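Local coordinates for DNA replication licensing factor MCM related protein (Thermoplasma acidophilum, PDB 4ME3), which probably unwinds DNA as an ATP-dependent MCM replicative helicase, this chain being its zinc-binding N-terminal domain, at residues A[19-22]-A[23-26]. Sequence-based numbering, arbitrary orientation.
Sequences DLWR and DFFR
Helix 14-27, the first helix of the MCM N-terminal domain, carries an aromatic cluster of Trp21, Phe24 and Phe25 on its buried side. Trp21 CE3 lies 3.5 Å from Phe25 CZ. The six-membered ring of Trp21 and the Phe25 ring are nearly parallel, with planes at 23°, but they are slid apart and barely overlap. With its CG anti to the backbone N (chi1 171°), Phe24 points the same way as Trp21, and its CD2 reaches Trp21 CZ3 at 4.0 Å. The Phe24 ring is set obliquely to the six-membered ring of Trp21, their planes at 80°. The backbone keeps the i to i+4 pattern of an alpha-helix: Phe25 N donates to Trp21 O at 2.9 Å, almost straight. Phe25 CD2 also sits 3.3 Å from Trp21 O. The cluster joins the helix to the rest of the helical subdomain. Phe25 packs on Val79 and Ile80 of helix 69-84, Phe24 on Leu54 of helix 51-57, and Trp21 NE1 bonds to Tyr72 O. Replacing Phe25 by an alanine removes the ring, and this would probably leave Trp21 CE3 without its close neighbour and open a gap towards Val79 and Ile80. Two charged pairs form along the same helix. Arg22 NH1 forms a salt bridge with Asp19 OD1 at 2.7 Å, and its NE pairs with Asp83. The bent Arg26 chain brings NH2 to Asp23 OD1 at 3.3 Å, in the guanidinium plane, as a weak bond within a salt bridge. Arg22 O lies over one face of that guanidinium, 3.6 Å from Arg26 NH2.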
loop_
_atom_site.group_PDB
_atom_site.type_symbol
_atom_site.label_atom_id
_atom_site.label_comp_id
_atom_site.label_asym_id
_atom_site.label_seq_id
_atom_site.Cartn_x
_atom_site.Cartn_y
_atom_site.Cartn_z
ATOM N N ASP A 19 0.537 4.949 -18.927
ATOM C CA ASP A 19 0.763 4.433 -20.276
ATOM C C ASP A 19 1.880 3.397 -20.278
ATOM O O ASP A 19 1.791 2.387 -20.967
ATOM C CB ASP A 19 1.093 5.567 -21.250
ATOM C CG ASP A 19 -0.137 6.335 -21.692
ATOM O OD1 ASP A 19 -1.255 5.783 -21.599
ATOM O OD2 ASP A 19 0.013 7.490 -22.143
ATOM N N LEU A 20 2.929 3.648 -19.501
ATOM C CA LEU A 20 4.041 2.709 -19.394
ATOM C C LEU A 20 3.589 1.377 -18.780
ATOM O O LEU A 20 3.976 0.305 -19.249
ATOM C CB LEU A 20 5.181 3.329 -18.584
ATOM C CG LEU A 20 5.965 4.420 -19.321
ATOM C CD1 LEU A 20 6.785 5.257 -18.355
ATOM C CD2 LEU A 20 6.863 3.807 -20.379
ATOM N N TRP A 21 2.770 1.442 -17.734
ATOM C CA TRP A 21 2.220 0.226 -17.136
ATOM C C TRP A 21 1.359 -0.533 -18.137
ATOM O O TRP A 21 1.435 -1.756 -18.232
ATOM C CB TRP A 21 1.373 0.549 -15.904
ATOM C CG TRP A 21 2.158 0.728 -14.642
ATOM C CD1 TRP A 21 2.289 1.875 -13.914
ATOM C CD2 TRP A 21 2.919 -0.272 -13.953
ATOM N NE1 TRP A 21 3.085 1.652 -12.818
ATOM C CE2 TRP A 21 3.483 0.341 -12.816
ATOM C CE3 TRP A 21 3.177 -1.624 -14.185
ATOM C CZ2 TRP A 21 4.285 -0.353 -11.912
ATOM C CZ3 TRP A 21 3.975 -2.311 -13.290
ATOM C CH2 TRP A 21 4.519 -1.676 -12.167
ATOM N N ARG A 22 0.521 0.194 -18.870
ATOM C CA ARG A 22 -0.386 -0.435 -19.827
ATOM C C ARG A 22 0.370 -1.303 -20.830
ATOM O O ARG A 22 0.005 -2.456 -21.064
ATOM C CB ARG A 22 -1.205 0.620 -20.573
ATOM C CG ARG A 22 -2.299 1.255 -19.734
ATOM C CD ARG A 22 -3.284 2.035 -20.589
ATOM N NE ARG A 22 -4.195 2.825 -19.770
ATOM C CZ ARG A 22 -3.947 4.061 -19.347
ATOM N NH1 ARG A 22 -2.813 4.669 -19.668
ATOM N NH2 ARG A 22 -4.839 4.697 -18.601
ATOM N N ASP A 23 1.417 -0.747 -21.423
ATOM C CA ASP A 23 2.210 -1.489 -22.393
ATOM C C ASP A 23 2.929 -2.654 -21.726
ATOM O O ASP A 23 3.050 -3.734 -22.305
ATOM C CB ASP A 23 3.230 -0.572 -23.062
ATOM C CG ASP A 23 2.639 0.242 -24.187
ATOM O OD1 ASP A 23 1.527 -0.088 -24.646
ATOM O OD2 ASP A 23 3.304 1.211 -24.612
ATOM N N PHE A 24 3.405 -2.438 -20.504
ATOM C CA PHE A 24 4.140 -3.476 -19.792
ATOM C C PHE A 24 3.285 -4.718 -19.546
ATOM O O PHE A 24 3.706 -5.842 -19.831
ATOM C CB PHE A 24 4.671 -2.956 -18.453
ATOM C CG PHE A 24 5.241 -4.036 -17.589
ATOM C CD1 PHE A 24 6.496 -4.561 -17.855
ATOM C CD2 PHE A 24 4.513 -4.552 -16.533
ATOM C CE1 PHE A 24 7.017 -5.570 -17.072
ATOM C CE2 PHE A 24 5.027 -5.564 -15.750
ATOM C CZ PHE A 24 6.282 -6.072 -16.018
ATOM N N PHE A 25 2.088 -4.515 -19.006
ATOM C CA PHE A 25 1.220 -5.631 -18.657
ATOM C C PHE A 25 0.963 -6.494 -19.885
ATOM O O PHE A 25 0.977 -7.723 -19.807
ATOM C CB PHE A 25 -0.112 -5.132 -18.090
ATOM C CG PHE A 25 -0.014 -4.543 -16.708
ATOM C CD1 PHE A 25 0.776 -5.133 -15.731
ATOM C CD2 PHE A 25 -0.727 -3.402 -16.384
ATOM C CE1 PHE A 25 0.855 -4.588 -14.465
ATOM C CE2 PHE A 25 -0.649 -2.852 -15.119
ATOM C CZ PHE A 25 0.141 -3.451 -14.158
ATOM N N ARG A 26 0.736 -5.844 -21.022
ATOM C CA ARG A 26 0.464 -6.559 -22.266
ATOM C C ARG A 26 1.711 -7.254 -22.800
ATOM O O ARG A 26 1.701 -8.460 -23.056
ATOM C CB ARG A 26 -0.078 -5.598 -23.326
ATOM C CG ARG A 26 -0.550 -6.302 -24.588
ATOM C CD ARG A 26 -0.924 -5.327 -25.695
ATOM N NE ARG A 26 -0.683 -3.931 -25.335
ATOM C CZ ARG A 26 -1.559 -3.146 -24.713
ATOM N NH1 ARG A 26 -2.753 -3.608 -24.358
ATOM N NH2 ARG A 26 -1.240 -1.889 -24.439
#